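Local coordinates for N-(5'-phosphoribosyl)anthranilate isomerase (Pyrococcus furiosus, PDB 4AAJ), which catalyses the isomerisation of N-(5-phospho-beta-D-ribosyl)anthranilate to 1-(2-carboxyphenylamino)-1-deoxy-D-ribulose 5-phosphate, the third of five steps from chorismate to L-tryptophan, at residues A[27-30]-A[31-35]; A[106-109]-A[110-114]; A[135-138]-A[139-143]. All coordinates share one frame; numbering follows the deposited sequence.

Contact 1: residues A[27-30]-A[31-35]. With SO4 (sulfate ion), chain D.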
loop_
_atom_site.group_PDB
_atom_site.type_symbol
_atom_site.label_atom_id
_atom_site.label_comp_id
_atom_site.label_asym_id
_atom_site.label_seq_id
_atom_site.Cartn_x
_atom_site.Cartn_y
_atom_site.Cartn_z
ATOM N N GLY A 27 5.349 5.900 1.102
ATOM C CA GLY A 27 6.565 6.477 0.527
ATOM C C GLY A 27 7.155 7.625 1.311
ATOM O O GLY A 27 7.482 8.665 0.735
ATOM N N ILE A 28 7.272 7.458 2.623
ATOM C CA ILE A 28 7.996 8.458 3.431
ATOM C C ILE A 28 9.499 8.174 3.446
ATOM O O ILE A 28 9.940 7.013 3.325
ATOM C CB ILE A 28 7.416 8.607 4.868
ATOM C CG1 ILE A 28 7.573 7.306 5.662
ATOM C CG2 ILE A 28 5.972 9.102 4.816
ATOM C CD1 ILE A 28 7.290 7.465 7.153
ATOM N N LYS A 29 10.296 9.237 3.584
ATOM C CA LYS A 29 11.740 9.126 3.462
ATOM C C LYS A 29 12.515 9.601 4.692
ATOM O O LYS A 29 13.736 9.452 4.746
ATOM C CB LYS A 29 12.233 9.884 2.229
ATOM C CG LYS A 29 11.634 9.397 0.917
ATOM C CD LYS A 29 12.227 10.128 -0.280
ATOM C CE LYS A 29 13.615 9.600 -0.605
ATOM N NZ LYS A 29 14.050 10.053 -1.954
ATOM N N SER A 30 11.811 10.142 5.679
ATOM C CA SER A 30 12.477 10.696 6.860
ATOM C C SER A 30 11.655 10.486 8.117
ATOM O O SER A 30 10.427 10.351 8.060
ATOM C CB SER A 30 12.701 12.198 6.668
ATOM O OG SER A 30 11.465 12.856 6.457
ATOM N N LEU A 31 12.342 10.494 9.255
ATOM C CA LEU A 31 11.677 10.565 10.557
ATOM C C LEU A 31 10.756 11.785 10.677
ATOM O O LEU A 31 9.720 11.721 11.337
ATOM C CB LEU A 31 12.704 10.519 11.700
ATOM C CG LEU A 31 13.520 9.222 11.812
ATOM C CD1 LEU A 31 14.808 9.432 12.606
ATOM C CD2 LEU A 31 12.694 8.102 12.421
ATOM N N GLU A 32 11.121 12.886 10.017
ATOM C CA GLU A 32 10.276 14.082 9.985
ATOM C C GLU A 32 8.920 13.797 9.328
ATOM O O GLU A 32 7.868 14.159 9.860
ATOM C CB GLU A 32 11.004 15.238 9.273
ATOM C CG GLU A 32 10.326 16.595 9.393
ATOM C CD GLU A 32 10.430 17.218 10.784
ATOM O OE1 GLU A 32 10.966 16.572 11.717
ATOM O OE2 GLU A 32 9.966 18.369 10.945
ATOM N N GLU A 33 8.954 13.119 8.184
ATOM C CA GLU A 33 7.731 12.726 7.487
ATOM C C GLU A 33 6.934 11.694 8.290
ATOM O O GLU A 33 5.717 11.697 8.258
ATOM C CB GLU A 33 8.065 12.188 6.097
ATOM C CG GLU A 33 8.226 13.278 5.045
ATOM C CD GLU A 33 8.593 12.719 3.684
ATOM O OE1 GLU A 33 9.534 11.908 3.610
ATOM O OE2 GLU A 33 7.949 13.098 2.683
ATOM N N LEU A 34 7.638 10.832 9.019
ATOM C CA LEU A 34 6.981 9.880 9.919
ATOM C C LEU A 34 6.108 10.613 10.941
ATOM O O LEU A 34 4.948 10.272 11.128
ATOM C CB LEU A 34 8.011 8.971 10.605
ATOM C CG LEU A 34 7.492 8.009 11.691
ATOM C CD1 LEU A 34 6.519 6.983 11.104
ATOM C CD2 LEU A 34 8.640 7.305 12.385
ATOM N N GLU A 35 6.666 11.642 11.574
ATOM C CA GLU A 35 5.929 12.412 12.579
ATOM C C GLU A 35 4.651 13.038 12.027
ATOM O O GLU A 35 3.612 13.003 12.671
ATOM C CB GLU A 35 6.842 13.462 13.211
ATOM C CG GLU A 35 7.826 12.851 14.197
ATOM C CD GLU A 35 8.990 13.761 14.545
ATOM O OE1 GLU A 35 9.083 14.875 13.980
ATOM O OE2 GLU A 35 9.819 13.349 15.387
HETATM S S SO4 D . 15.152 12.911 9.460
HETATM O O1 SO4 D . 15.221 11.432 9.362
HETATM O O2 SO4 D . 15.817 13.322 10.714
HETATM O O3 SO4 D . 13.764 13.407 9.491
HETATM O O4 SO4 D . 15.851 13.489 8.288
#

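Contact 2: residues A[106-109]-A[110-114]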
loop_
_atom_site.group_PDB
_atom_site.type_symbol
_atom_site.label_atom_id
_atom_site.label_comp_id
_atom_site.label_asym_id
_atom_site.label_seq_id
_atom_site.Cartn_x
_atom_site.Cartn_y
_atom_site.Cartn_z
ATOM N N THR A 106 6.730 -18.049 -1.924
ATOM C CA THR A 106 7.611 -17.084 -1.287
ATOM C C THR A 106 6.845 -16.292 -0.232
ATOM O O THR A 106 7.301 -16.135 0.903
ATOM C CB THR A 106 8.195 -16.125 -2.346
ATOM O OG1 THR A 106 9.158 -16.830 -3.145
ATOM C CG2 THR A 106 8.859 -14.925 -1.694
ATOM N N ILE A 107 5.669 -15.803 -0.608
ATOM C CA ILE A 107 4.840 -15.046 0.316
ATOM C C ILE A 107 4.472 -15.899 1.534
ATOM O O ILE A 107 4.566 -15.443 2.678
ATOM C CB ILE A 107 3.591 -14.479 -0.396
ATOM C CG1 ILE A 107 4.000 -13.275 -1.261
ATOM C CG2 ILE A 107 2.502 -14.140 0.612
ATOM C CD1 ILE A 107 2.953 -12.832 -2.261
ATOM N N ASP A 108 4.081 -17.146 1.289
ATOM C CA ASP A 108 3.682 -18.029 2.373
ATOM C C ASP A 108 4.833 -18.318 3.332
ATOM O O ASP A 108 4.641 -18.309 4.553
ATOM C CB ASP A 108 3.085 -19.330 1.833
ATOM C CG ASP A 108 2.228 -20.043 2.863
ATOM O OD1 ASP A 108 1.470 -19.364 3.598
ATOM O OD2 ASP A 108 2.316 -21.285 2.943
ATOM N N THR A 109 6.020 -18.570 2.788
ATOM C CA THR A 109 7.200 -18.857 3.609
ATOM C C THR A 109 7.690 -17.638 4.406
ATOM O O THR A 109 8.128 -17.779 5.548
ATOM C CB THR A 109 8.345 -19.474 2.773
ATOM O OG1 THR A 109 7.839 -20.589 2.030
ATOM C CG2 THR A 109 9.483 -19.946 3.673
ATOM N N LEU A 110 7.606 -16.441 3.817
ATOM C CA LEU A 110 7.914 -15.219 4.555
ATOM C C LEU A 110 6.992 -15.031 5.765
ATOM O O LEU A 110 7.455 -14.644 6.834
ATOM C CB LEU A 110 7.867 -13.974 3.655
ATOM C CG LEU A 110 8.881 -13.889 2.514
ATOM C CD1 LEU A 110 8.522 -12.709 1.623
ATOM C CD2 LEU A 110 10.306 -13.769 3.025
ATOM N N LYS A 111 5.705 -15.322 5.593
ATOM C CA LYS A 111 4.747 -15.250 6.707
ATOM C C LYS A 111 5.106 -16.198 7.844
ATOM O O LYS A 111 5.105 -15.800 9.002
ATOM C CB LYS A 111 3.324 -15.532 6.230
ATOM C CG LYS A 111 2.694 -14.391 5.451
ATOM C CD LYS A 111 1.328 -14.747 4.867
ATOM C CE LYS A 111 0.317 -15.186 5.922
ATOM N NZ LYS A 111 0.007 -14.152 6.951
ATOM N N LYS A 112 5.433 -17.442 7.504
ATOM C CA LYS A 112 5.718 -18.466 8.513
ATOM C C LYS A 112 7.019 -18.183 9.244
ATOM O O LYS A 112 7.043 -18.135 10.475
ATOM C CB LYS A 112 5.740 -19.871 7.899
ATOM C CG LYS A 112 4.462 -20.274 7.173
ATOM C CD LYS A 112 3.220 -20.105 8.040
ATOM C CE LYS A 112 1.942 -20.205 7.214
ATOM N NZ LYS A 112 1.849 -21.484 6.453
ATOM N N GLU A 113 8.090 -17.974 8.481
ATOM C CA GLU A 113 9.420 -17.764 9.050
ATOM C C GLU A 113 9.530 -16.468 9.841
ATOM O O GLU A 113 10.185 -16.429 10.882
ATOM C CB GLU A 113 10.489 -17.821 7.949
ATOM C CG GLU A 113 11.918 -17.613 8.430
ATOM C CD GLU A 113 12.964 -17.940 7.377
ATOM O OE1 GLU A 113 12.595 -18.303 6.240
ATOM O OE2 GLU A 113 14.168 -17.829 7.688
ATOM N N PHE A 114 8.884 -15.410 9.358
ATOM C CA PHE A 114 9.072 -14.082 9.934
ATOM C C PHE A 114 7.849 -13.515 10.660
ATOM O O PHE A 114 7.963 -12.541 11.395
ATOM C CB PHE A 114 9.560 -13.106 8.862
ATOM C CG PHE A 114 10.923 -13.438 8.329
ATOM C CD1 PHE A 114 12.061 -13.218 9.105
ATOM C CD2 PHE A 114 11.071 -13.992 7.067
ATOM C CE1 PHE A 114 13.320 -13.536 8.618
ATOM C CE2 PHE A 114 12.323 -14.302 6.571
ATOM C CZ PHE A 114 13.450 -14.077 7.350
#

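Contact 3: residues A[135-138]-A[139-143]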
loop_
_atom_site.group_PDB
_atom_site.type_symbol
_atom_site.label_atom_id
_atom_site.label_comp_id
_atom_site.label_asym_id
_atom_site.label_seq_id
_atom_site.Cartn_x
_atom_site.Cartn_y
_atom_site.Cartn_z
ATOM N N ALA A 135 -12.856 -8.325 -12.961
ATOM C CA ALA A 135 -12.895 -8.466 -11.505
ATOM C C ALA A 135 -12.776 -9.928 -11.096
ATOM O O ALA A 135 -11.975 -10.267 -10.222
ATOM C CB ALA A 135 -14.157 -7.852 -10.927
ATOM N N ASN A 136 -13.552 -10.798 -11.745
ATOM C CA ASN A 136 -13.495 -12.230 -11.454
ATOM C C ASN A 136 -12.130 -12.837 -11.794
ATOM O O ASN A 136 -11.647 -13.725 -11.085
ATOM C CB ASN A 136 -14.640 -12.977 -12.154
ATOM C CG ASN A 136 -15.961 -12.842 -11.412
ATOM O OD1 ASN A 136 -15.992 -12.625 -10.196
ATOM N ND2 ASN A 136 -17.062 -12.981 -12.138
ATOM N N ARG A 137 -11.500 -12.336 -12.854
ATOM C CA ARG A 137 -10.160 -12.784 -13.235
ATOM C C ARG A 137 -9.099 -12.389 -12.191
ATOM O O ARG A 137 -8.256 -13.203 -11.811
ATOM C CB ARG A 137 -9.758 -12.202 -14.585
ATOM C CG ARG A 137 -8.422 -12.721 -15.088
ATOM C CD ARG A 137 -7.647 -11.641 -15.819
ATOM N NE ARG A 137 -6.219 -11.730 -15.518
ATOM C CZ ARG A 137 -5.259 -11.048 -16.142
ATOM N NH1 ARG A 137 -5.552 -10.210 -17.129
ATOM N NH2 ARG A 137 -3.991 -11.213 -15.775
ATOM N N LEU A 138 -9.135 -11.133 -11.755
ATOM C CA LEU A 138 -8.203 -10.677 -10.721
ATOM C C LEU A 138 -8.445 -11.422 -9.407
ATOM O O LEU A 138 -7.493 -11.722 -8.685
ATOM C CB LEU A 138 -8.308 -9.165 -10.513
ATOM C CG LEU A 138 -7.209 -8.460 -9.711
ATOM C CD1 LEU A 138 -5.894 -8.406 -10.479
ATOM C CD2 LEU A 138 -7.685 -7.055 -9.381
ATOM N N LEU A 139 -9.709 -11.727 -9.113
ATOM C CA LEU A 139 -10.074 -12.481 -7.904
ATOM C C LEU A 139 -9.484 -13.893 -7.841
ATOM O O LEU A 139 -9.072 -14.341 -6.770
ATOM C CB LEU A 139 -11.593 -12.509 -7.697
ATOM C CG LEU A 139 -12.246 -11.228 -7.162
ATOM C CD1 LEU A 139 -13.748 -11.254 -7.415
ATOM C CD2 LEU A 139 -11.961 -11.000 -5.680
ATOM N N SER A 140 -9.433 -14.590 -8.975
ATOM C CA SER A 140 -8.775 -15.903 -9.014
ATOM C C SER A 140 -7.259 -15.753 -8.921
ATOM O O SER A 140 -6.576 -16.615 -8.370
ATOM C CB SER A 140 -9.166 -16.697 -10.266
ATOM O OG SER A 140 -8.921 -15.951 -11.442
ATOM N N GLU A 141 -6.747 -14.648 -9.460
ATOM C CA GLU A 141 -5.331 -14.287 -9.362
ATOM C C GLU A 141 -4.953 -14.010 -7.900
ATOM O O GLU A 141 -3.871 -14.396 -7.450
ATOM C CB GLU A 141 -5.073 -13.060 -10.239
ATOM C CG GLU A 141 -3.619 -12.707 -10.510
ATOM C CD GLU A 141 -3.493 -11.439 -11.347
ATOM O OE1 GLU A 141 -4.290 -11.264 -12.301
ATOM O OE2 GLU A 141 -2.604 -10.610 -11.047
ATOM N N ILE A 142 -5.867 -13.362 -7.176
ATOM C CA ILE A 142 -5.730 -13.052 -5.747
ATOM C C ILE A 142 -5.783 -14.314 -4.863
ATOM O O ILE A 142 -4.931 -14.500 -3.993
ATOM C CB ILE A 142 -6.783 -11.997 -5.317
ATOM C CG1 ILE A 142 -6.417 -10.616 -5.893
ATOM C CG2 ILE A 142 -6.942 -11.924 -3.803
ATOM C CD1 ILE A 142 -7.552 -9.611 -5.894
ATOM N N SER A 143 -6.768 -15.184 -5.100
ATOM C CA SER A 143 -6.917 -16.415 -4.315
ATOM C C SER A 143 -5.736 -17.392 -4.480
ATOM O O SER A 143 -5.606 -18.341 -3.708
ATOM C CB SER A 143 -8.261 -17.104 -4.620
ATOM O OG SER A 143 -8.322 -17.564 -5.963
#

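Contact 1: residues A[27-30]-A[31-35]
Ser30 O receives the amide of Leu34 at 3.0 Å (N to O), an i to i+4 bond that sets the irregular 27-30 loop against the first turn of helix 31-38. Ser30 is the N-cap. Its hydroxyl sits between its own backbone N and carbonyl carbon (chi1 59°), which turns OG inward over the helix end, where it accepts from Glu33 N at 3.1 Å. The Glu33 side chain accepts in turn, from the loop. It runs extended beyond CG, and OE1 takes the amide of Lys29 at 2.8 Å, on the syn side of the carboxylate but 33° out of its plane. OE2 accepts from Lys211 N, so each oxygen has a backbone donor, which should restrain rotation of the carboxylate. OE1 lies beside Lys29 CB, whereas the Lys29 amine turns away to Lys53 O. Alongside the polar links the loop packs on the helix through Ile28: its CB meets Glu33 CB at 3.8 Å, the two side chains sliding past each other in opposite directions, and Ile28 CD1 rests on Leu34 CB, also at 3.8 Å. Ile64 of helix 58-67 also touches Ile28. A sulfate ion, probably from the crystallisation liquor, occupies the helix start. Leu31 N donates to sulfate O1 at 3.0 Å. Sulfate O3 accepts from Glu32 N at 2.7 Å, and Lys60 NZ gives the ion a further bond; the positive end of the helix dipole would favour such an anion. The arrangement is a serine N-cap with a variant of the capping box, in which the N3 glutamate takes the amide before the cap rather than that of the cap, at the junction of first strand and first helix in a TIM barrel.

Contact 2: residues A[106-109]-A[110-114]
Thr106 and Leu110 form the close-packed side of this helical turn. Their side chains lie side by side and point the same way, Thr106 CG2 being 4.0 Å from Leu110 CD1, and Leu110 CG settles over the Thr106 carbonyl oxygen at 3.2 Å. That oxygen also takes Leu110 N at 2.9 Å, the first of four i to i+4 bonds between 106-109 and 110-113. Leu110 is buried, as is Ile107, which touches Val118 and Lys120 of strand 117-123. The more exposed side is held more loosely. Asp108 swings its carboxylate away from its backbone N (chi1 -160°), and the chain of Lys112, bent at chi2 and chi4, crosses it at a slant: Lys112 NZ makes a long salt bridge of 3.5 Å to Asp108 OD2, with OD1 3.6 Å from NZ. Asn146 adds a weak bond to OD1. Lys111 turns to Asp148 instead, and Thr109 OG1 bonds back to Gln105 O, one turn earlier. With Ile107 on strand 117-123, Thr106 against Phe81 of helix 81-91 and the Asp108-Lys112 pair at the more exposed side, the helix is the connection of the beta-alpha-beta unit of strands 95-98 and 117-123 in the TIM barrel.

Contact 3: residues A[135-138]-A[139-143]
Arg137 and Glu141, one turn apart, bring opposite charges together along one side of helix 131-144. Arg137 NH2 stands 3.5 Å from Glu141 OE1, a long salt bridge in which the chains cross and the guanidinium and carboxylate planes are 36° apart. The glutamate, extended beyond CG, leans across Leu138, whose CD1 touches OE1 at 3.7 Å, so the carboxylate is bordered by hydrocarbon as well as by charge. Main-chain bonds tie the two halves together from Ala135 O with Leu139 N to Leu138 O with Ile142 N, the latter at 2.8 Å. Arg137 O has two donors: Glu141 N at 3.1 Å and Ser140 OG at 2.9 Å, both reaching it from the same face of its carbonyl plane. The serine hydroxyl can fold back there because chi1 of 54° turns it toward the preceding turn. Ser143 OG does likewise with Ser140 O, coming from above that carbonyl plane. In the fold this helix is the crossover between parallel strands 117-123 and 149-153 of the TIM barrel, and its apolar side faces them. Leu138 CG meets Ile142 CD1 at 4.0 Å, and both residues press on Phe122; Leu138 also reaches Leu152, and Ile142 reaches Val150. On an adjoining flank Leu139 lies with CG 3.2 Å from Ala135 O, and its CD1 passes Asn136 OD1 at 3.8 Å. Ala135 and Leu139 both touch Val170, packing this flank of the helix against the next one round the barrel, 165-173.

Contacts 2 and 3 lie on helices of the outer layer of one eight-stranded barrel; contact 1 joins a strand-to-helix loop to the start of such a helix. Contacts 2 and 3 are on successive helices, their centres 21 Å apart and nearest atoms about 8 Å; Tyr145 and Asn146 reach back to Ile107 and Lys111 of contact 2. The centre of contact 1 is 27 Å from that of contact 2 and 34 Å from that of contact 3, the latter across the chain's centre. Contact 1 follows the C-terminal end of strand 22-25, on the rim where TIM barrels place their active sites. It alone of the three binds the sulfate, probably a crystallisation ion, which does not by itself mark the active site.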